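Local coordinates for glucose-6-phosphate isomerase like protein (Thermus thermophilus, PDB 1WIW) that probably interconverts aldose and ketose sugar phosphates, as glucose-6-phosphate and mannose-6-phosphate isomerases of the PGI/PMI family do, at residues Pro195-Glu207 with Glu226-Val238. Residues are numbered along the deposited sequence; the frame is centred on the assembly and turned at random.
Sequences PPSALEFFLVGLE and EAALAKEILESRV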
ATOM      1  N   PRO B 195       4.367   0.747   5.510  1.00  9.37           N
ATOM      2  CA  PRO B 195       4.418   1.804   4.498  1.00  9.53           C
ATOM      3  C   PRO B 195       5.698   1.673   3.662  1.00  9.32           C
ATOM      4  O   PRO B 195       6.488   0.751   3.868  1.00  6.80           O
ATOM      5  CB  PRO B 195       4.394   3.080   5.345  1.00  9.94           C
ATOM      6  CG  PRO B 195       5.130   2.662   6.579  1.00  8.49           C
ATOM      7  CD  PRO B 195       4.525   1.307   6.866  1.00  9.57           C
ATOM      8  N   PRO B 196       5.905   2.577   2.691  1.00 11.43           N
ATOM      9  CA  PRO B 196       7.110   2.518   1.861  1.00 11.05           C
ATOM     10  C   PRO B 196       8.395   2.375   2.679  1.00 13.51           C
ATOM     11  O   PRO B 196       9.236   1.538   2.363  1.00 12.43           O
ATOM     12  CB  PRO B 196       7.043   3.821   1.089  1.00 12.19           C
ATOM     13  CG  PRO B 196       5.571   3.929   0.814  1.00 11.72           C
ATOM     14  CD  PRO B 196       4.949   3.564   2.150  1.00 11.63           C
ATOM     15  N   SER B 197       8.549   3.201   3.715  1.00 14.25           N
ATOM     16  CA  SER B 197       9.721   3.127   4.589  1.00 13.80           C
ATOM     17  C   SER B 197       9.372   2.084   5.639  1.00 13.44           C
ATOM     18  O   SER B 197       9.063   2.418   6.785  1.00 10.37           O
ATOM     19  CB  SER B 197       9.987   4.475   5.276  1.00 15.83           C
ATOM     20  OG  SER B 197      10.298   5.491   4.339  1.00 19.58           O
ATOM     21  N   ALA B 198       9.420   0.817   5.237  1.00 11.48           N
ATOM     22  CA  ALA B 198       9.058  -0.284   6.116  1.00 11.31           C
ATOM     23  C   ALA B 198       9.887  -0.480   7.383  1.00 11.87           C
ATOM     24  O   ALA B 198       9.331  -0.610   8.473  1.00 10.91           O
ATOM     25  CB  ALA B 198       9.028  -1.582   5.316  1.00 10.13           C
ATOM     26  N   LEU B 199      11.208  -0.510   7.254  1.00 10.78           N
ATOM     27  CA  LEU B 199      12.055  -0.739   8.421  1.00 12.34           C
ATOM     28  C   LEU B 199      11.920   0.350   9.491  1.00 11.82           C
ATOM     29  O   LEU B 199      11.913   0.053  10.682  1.00  9.40           O
ATOM     30  CB  LEU B 199      13.517  -0.898   7.986  1.00 11.62           C
ATOM     31  CG  LEU B 199      13.760  -2.017   6.960  1.00 11.88           C
ATOM     32  CD1 LEU B 199      15.249  -2.147   6.680  1.00 13.70           C
ATOM     33  CD2 LEU B 199      13.208  -3.339   7.485  1.00  9.99           C
ATOM     34  N   GLU B 200      11.809   1.604   9.071  1.00 12.53           N
ATOM     35  CA  GLU B 200      11.650   2.701  10.025  1.00 15.22           C
ATOM     36  C   GLU B 200      10.347   2.470  10.793  1.00 14.17           C
ATOM     37  O   GLU B 200      10.274   2.680  12.003  1.00 12.57           O
ATOM     38  CB  GLU B 200      11.592   4.045   9.287  1.00 16.53           C
ATOM     39  CG  GLU B 200      12.861   4.379   8.507  1.00 21.65           C
ATOM     40  CD  GLU B 200      14.013   4.808   9.400  1.00 23.69           C
ATOM     41  OE1 GLU B 200      13.945   4.567  10.626  1.00 25.12           O
ATOM     42  OE2 GLU B 200      14.993   5.380   8.873  1.00 23.94           O
ATOM     43  N   PHE B 201       9.328   2.029  10.062  1.00 12.32           N
ATOM     44  CA  PHE B 201       8.014   1.745  10.618  1.00 11.58           C
ATOM     45  C   PHE B 201       8.112   0.676  11.713  1.00 12.88           C
ATOM     46  O   PHE B 201       7.543   0.826  12.804  1.00 12.87           O
ATOM     47  CB  PHE B 201       7.097   1.270   9.486  1.00 12.75           C
ATOM     48  CG  PHE B 201       5.738   0.819   9.938  1.00 10.44           C
ATOM     49  CD1 PHE B 201       4.767   1.742  10.309  1.00 10.41           C
ATOM     50  CD2 PHE B 201       5.420  -0.534   9.965  1.00 11.42           C
ATOM     51  CE1 PHE B 201       3.495   1.325  10.699  1.00 11.43           C
ATOM     52  CE2 PHE B 201       4.150  -0.964  10.355  1.00 13.38           C
ATOM     53  CZ  PHE B 201       3.187  -0.028  10.722  1.00 11.75           C
ATOM     54  N   PHE B 202       8.840  -0.398  11.422  1.00 10.28           N
ATOM     55  CA  PHE B 202       9.004  -1.488  12.379  1.00 11.97           C
ATOM     56  C   PHE B 202       9.669  -1.009  13.670  1.00 13.21           C
ATOM     57  O   PHE B 202       9.331  -1.467  14.755  1.00 13.30           O
ATOM     58  CB  PHE B 202       9.847  -2.605  11.760  1.00 12.04           C
ATOM     59  CG  PHE B 202       9.238  -3.227  10.528  1.00  9.53           C
ATOM     60  CD1 PHE B 202      10.045  -3.875   9.599  1.00  6.31           C
ATOM     61  CD2 PHE B 202       7.862  -3.186  10.308  1.00  9.25           C
ATOM     62  CE1 PHE B 202       9.493  -4.479   8.463  1.00  9.87           C
ATOM     63  CE2 PHE B 202       7.298  -3.785   9.177  1.00 11.01           C
ATOM     64  CZ  PHE B 202       8.118  -4.435   8.252  1.00  8.47           C
ATOM     65  N   LEU B 203      10.613  -0.085  13.532  1.00 15.81           N
ATOM     66  CA  LEU B 203      11.363   0.460  14.661  1.00 18.08           C
ATOM     67  C   LEU B 203      10.590   1.353  15.621  1.00 19.39           C
ATOM     68  O   LEU B 203      10.743   1.229  16.833  1.00 20.71           O
ATOM     69  CB  LEU B 203      12.572   1.250  14.152  1.00 18.33           C
ATOM     70  CG  LEU B 203      13.775   0.481  13.610  1.00 19.66           C
ATOM     71  CD1 LEU B 203      14.709   1.435  12.888  1.00 19.43           C
ATOM     72  CD2 LEU B 203      14.499  -0.211  14.763  1.00 20.15           C
ATOM     73  N   VAL B 204       9.761   2.246  15.092  1.00 18.88           N
ATOM     74  CA  VAL B 204       9.029   3.178  15.949  1.00 21.69           C
ATOM     75  C   VAL B 204       7.533   2.959  16.135  1.00 23.42           C
ATOM     76  O   VAL B 204       6.982   3.297  17.185  1.00 24.33           O
ATOM     77  CB  VAL B 204       9.235   4.632  15.464  1.00 21.89           C
ATOM     78  CG1 VAL B 204      10.696   5.030  15.619  1.00 24.07           C
ATOM     79  CG2 VAL B 204       8.811   4.761  14.013  1.00 21.75           C
ATOM     80  N   GLY B 205       6.871   2.390  15.134  1.00 25.83           N
ATOM     81  CA  GLY B 205       5.437   2.195  15.237  1.00 30.14           C
ATOM     82  C   GLY B 205       4.899   0.949  15.917  1.00 34.06           C
ATOM     83  O   GLY B 205       3.689   0.839  16.113  1.00 34.11           O
ATOM     84  N   LEU B 206       5.768   0.016  16.296  1.00 37.68           N
ATOM     85  CA  LEU B 206       5.301  -1.221  16.918  1.00 41.41           C
ATOM     86  C   LEU B 206       5.647  -1.392  18.395  1.00 43.66           C
ATOM     87  O   LEU B 206       6.501  -2.206  18.748  1.00 43.85           O
ATOM     88  CB  LEU B 206       5.834  -2.424  16.137  1.00 41.31           C
ATOM     89  CG  LEU B 206       5.565  -2.420  14.631  1.00 42.25           C
ATOM     90  CD1 LEU B 206       6.146  -3.679  14.007  1.00 42.77           C
ATOM     91  CD2 LEU B 206       4.070  -2.340  14.378  1.00 43.76           C
ATOM     92  N   GLU B 207       4.972  -0.640  19.259  1.00 46.75           N
ATOM     93  CA  GLU B 207       5.211  -0.735  20.696  1.00 48.86           C
ATOM     94  C   GLU B 207       3.995  -0.321  21.522  1.00 49.23           C
ATOM     95  O   GLU B 207       3.016   0.183  20.931  1.00 49.67           O
ATOM     96  CB  GLU B 207       6.419   0.122  21.082  1.00 50.16           C
ATOM     97  CG  GLU B 207       7.748  -0.466  20.637  1.00 53.00           C
ATOM     98  CD  GLU B 207       8.878   0.534  20.703  1.00 54.56           C
ATOM     99  OE1 GLU B 207      10.035   0.143  20.435  1.00 54.69           O
ATOM    100  OE2 GLU B 207       8.605   1.713  21.013  1.00 55.58           O
ATOM    101  N   GLU B 226      17.124  -6.799   3.459  1.00 26.17           N
ATOM    102  CA  GLU B 226      16.149  -6.045   4.238  1.00 27.19           C
ATOM    103  C   GLU B 226      15.271  -6.982   5.071  1.00 26.87           C
ATOM    104  O   GLU B 226      14.751  -6.595   6.118  1.00 26.82           O
ATOM    105  CB  GLU B 226      15.277  -5.194   3.313  1.00 27.02           C
ATOM    106  CG  GLU B 226      16.068  -4.218   2.462  1.00 29.49           C
ATOM    107  CD  GLU B 226      15.185  -3.412   1.531  1.00 31.42           C
ATOM    108  OE1 GLU B 226      14.584  -2.418   1.991  1.00 31.53           O
ATOM    109  OE2 GLU B 226      15.084  -3.780   0.338  1.00 30.88           O
ATOM    110  N   ALA B 227      15.108  -8.215   4.601  1.00 26.61           N
ATOM    111  CA  ALA B 227      14.301  -9.198   5.319  1.00 25.09           C
ATOM    112  C   ALA B 227      15.025  -9.599   6.607  1.00 23.30           C
ATOM    113  O   ALA B 227      14.409  -9.725   7.667  1.00 23.00           O
ATOM    114  CB  ALA B 227      14.057 -10.424   4.438  1.00 25.12           C
ATOM    115  N   ALA B 228      16.337  -9.784   6.512  1.00 22.11           N
ATOM    116  CA  ALA B 228      17.137 -10.158   7.670  1.00 22.23           C
ATOM    117  C   ALA B 228      17.141  -9.033   8.703  1.00 22.41           C
ATOM    118  O   ALA B 228      17.065  -9.285   9.906  1.00 21.60           O
ATOM    119  CB  ALA B 228      18.561 -10.477   7.238  1.00 23.58           C
ATOM    120  N   LEU B 229      17.241  -7.797   8.223  1.00 21.28           N
ATOM    121  CA  LEU B 229      17.240  -6.626   9.095  1.00 20.28           C
ATOM    122  C   LEU B 229      15.868  -6.542   9.745  1.00 18.37           C
ATOM    123  O   LEU B 229      15.746  -6.289  10.945  1.00 16.64           O
ATOM    124  CB  LEU B 229      17.513  -5.359   8.278  1.00 22.47           C
ATOM    125  CG  LEU B 229      18.884  -5.295   7.598  1.00 25.37           C
ATOM    126  CD1 LEU B 229      18.940  -4.139   6.605  1.00 24.94           C
ATOM    127  CD2 LEU B 229      19.961  -5.149   8.670  1.00 26.09           C
ATOM    128  N   ALA B 230      14.835  -6.775   8.938  1.00 17.11           N
ATOM    129  CA  ALA B 230      13.461  -6.744   9.417  1.00 16.39           C
ATOM    130  C   ALA B 230      13.288  -7.736  10.561  1.00 16.57           C
ATOM    131  O   ALA B 230      12.644  -7.435  11.568  1.00 17.37           O
ATOM    132  CB  ALA B 230      12.505  -7.089   8.278  1.00 16.84           C
ATOM    133  N   LYS B 231      13.875  -8.917  10.410  1.00 16.25           N
ATOM    134  CA  LYS B 231      13.777  -9.945  11.438  1.00 16.95           C
ATOM    135  C   LYS B 231      14.410  -9.490  12.748  1.00 16.69           C
ATOM    136  O   LYS B 231      13.817  -9.649  13.818  1.00 17.43           O
ATOM    137  CB  LYS B 231      14.440 -11.241  10.964  1.00 17.05           C
ATOM    138  CG  LYS B 231      14.443 -12.356  12.005  1.00 18.98           C
ATOM    139  CD  LYS B 231      15.049 -13.625  11.437  1.00 22.29           C
ATOM    140  CE  LYS B 231      15.019 -14.767  12.443  1.00 25.40           C
ATOM    141  NZ  LYS B 231      15.582 -16.019  11.854  1.00 28.42           N
ATOM    142  N   GLU B 232      15.608  -8.918  12.669  1.00 16.88           N
ATOM    143  CA  GLU B 232      16.289  -8.454  13.876  1.00 19.02           C
ATOM    144  C   GLU B 232      15.461  -7.405  14.620  1.00 17.77           C
ATOM    145  O   GLU B 232      15.448  -7.365  15.849  1.00 19.08           O
ATOM    146  CB  GLU B 232      17.666  -7.877  13.531  1.00 22.88           C
ATOM    147  CG  GLU B 232      18.435  -7.369  14.750  1.00 30.14           C
ATOM    148  CD  GLU B 232      19.877  -6.998  14.435  1.00 35.26           C
ATOM    149  OE1 GLU B 232      20.675  -7.908  14.112  1.00 37.61           O
ATOM    150  OE2 GLU B 232      20.209  -5.794  14.507  1.00 38.08           O
ATOM    151  N   ILE B 233      14.755  -6.564  13.876  1.00 16.82           N
ATOM    152  CA  ILE B 233      13.934  -5.527  14.488  1.00 16.63           C
ATOM    153  C   ILE B 233      12.622  -6.065  15.073  1.00 16.34           C
ATOM    154  O   ILE B 233      12.301  -5.817  16.238  1.00 13.51           O
ATOM    155  CB  ILE B 233      13.616  -4.411  13.461  1.00 17.92           C
ATOM    156  CG1 ILE B 233      14.912  -3.680  13.088  1.00 18.76           C
ATOM    157  CG2 ILE B 233      12.582  -3.441  14.032  1.00 18.70           C
ATOM    158  CD1 ILE B 233      14.771  -2.699  11.943  1.00 20.54           C
ATOM    159  N   LEU B 234      11.879  -6.817  14.268  1.00 15.23           N
ATOM    160  CA  LEU B 234      10.586  -7.360  14.687  1.00 16.47           C
ATOM    161  C   LEU B 234      10.640  -8.461  15.741  1.00 17.71           C
ATOM    162  O   LEU B 234       9.696  -8.643  16.508  1.00 16.65           O
ATOM    163  CB  LEU B 234       9.829  -7.881  13.464  1.00 16.50           C
ATOM    164  CG  LEU B 234       9.532  -6.857  12.368  1.00 16.44           C
ATOM    165  CD1 LEU B 234       8.928  -7.549  11.162  1.00 18.29           C
ATOM    166  CD2 LEU B 234       8.584  -5.809  12.904  1.00 17.23           C
ATOM    167  N   GLU B 235      11.745  -9.193  15.773  1.00 19.06           N
ATOM    168  CA  GLU B 235      11.909 -10.301  16.705  1.00 23.59           C
ATOM    169  C   GLU B 235      11.439  -9.985  18.128  1.00 23.72           C
ATOM    170  O   GLU B 235      10.653 -10.728  18.717  1.00 21.64           O
ATOM    171  CB  GLU B 235      13.377 -10.733  16.717  1.00 26.62           C
ATOM    172  CG  GLU B 235      13.586 -12.206  16.990  1.00 33.50           C
ATOM    173  CD  GLU B 235      15.044 -12.612  16.887  1.00 36.61           C
ATOM    174  OE1 GLU B 235      15.630 -12.459  15.794  1.00 38.78           O
ATOM    175  OE2 GLU B 235      15.604 -13.081  17.901  1.00 40.55           O
ATOM    176  N   SER B 236      11.915  -8.872  18.670  1.00 24.23           N
ATOM    177  CA  SER B 236      11.565  -8.459  20.024  1.00 25.73           C
ATOM    178  C   SER B 236      10.285  -7.633  20.114  1.00 25.95           C
ATOM    179  O   SER B 236       9.771  -7.398  21.211  1.00 26.36           O
ATOM    180  CB  SER B 236      12.710  -7.634  20.606  1.00 26.44           C
ATOM    181  OG  SER B 236      12.995  -6.531  19.758  1.00 26.36           O
ATOM    182  N   ARG B 237       9.764  -7.203  18.970  1.00 24.35           N
ATOM    183  CA  ARG B 237       8.578  -6.356  18.969  1.00 23.96           C
ATOM    184  C   ARG B 237       7.220  -6.979  18.651  1.00 24.09           C
ATOM    185  O   ARG B 237       6.191  -6.373  18.944  1.00 25.58           O
ATOM    186  CB  ARG B 237       8.830  -5.157  18.047  1.00 22.67           C
ATOM    187  CG  ARG B 237      10.027  -4.301  18.478  1.00 22.39           C
ATOM    188  CD  ARG B 237      10.266  -3.135  17.524  1.00 22.93           C
ATOM    189  NE  ARG B 237      11.307  -2.224  17.999  1.00 22.81           N
ATOM    190  CZ  ARG B 237      12.610  -2.500  18.016  1.00 22.05           C
ATOM    191  NH1 ARG B 237      13.061  -3.669  17.583  1.00 19.03           N
ATOM    192  NH2 ARG B 237      13.467  -1.598  18.470  1.00 21.58           N
ATOM    193  N   VAL B 238       7.189  -8.170  18.063  1.00 24.14           N
ATOM    194  CA  VAL B 238       5.900  -8.779  17.747  1.00 22.75           C
ATOM    195  C   VAL B 238       5.647 -10.089  18.482  1.00 22.66           C
ATOM    196  O   VAL B 238       6.579 -10.754  18.933  1.00 22.66           O
ATOM    197  CB  VAL B 238       5.738  -9.015  16.223  1.00 22.00           C
ATOM    198  CG1 VAL B 238       6.019  -7.716  15.467  1.00 21.94           C
ATOM    199  CG2 VAL B 238       6.656 -10.126  15.759  1.00 19.31           C
TER
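Helices 198-204 and 226-234 run side by side in the same direction, their axes 9.5 Å apart and only 9° off parallel, with L199 level with A230 and L203 with I233. L199 CD2 packs on A230 CB at 3.9 Å, and F202 CE1 reaches the same methyl. L234 covers one face of the F202 ring, its CD1 4.1 Å from the ring centroid in a CH-pi contact, while I233 CG2 touches F202 CB. L234 CD2 also presses on L206 CD1 at 3.4 Å, a tight fit. L203 crosses I233 at about a right angle, L203 CG 3.7 Å from I233 CD1. R237, extended from CG to NE, reaches back across to the other segment, laying CD 3.4 Å from F202 O and one guanidinium face against L203 CD2. Its NH1 turns to its own segment for a short, bent hydrogen bond to I233 O (2.6 Å, 143°). E207 OE1 makes a long salt bridge to R237 NE at 3.6 Å, too far to satisfy that buried N-H. With an alanine here, I233 O would probably lose its NH1 partner and L203 CD2 the flat surface it lies on. Y168, from strand 164-168, meets F202 edge to face. Such neighbouring parallel helices laid on a parallel sheet are typical of the alpha/beta sandwich of SIS domains, here the C-terminal one.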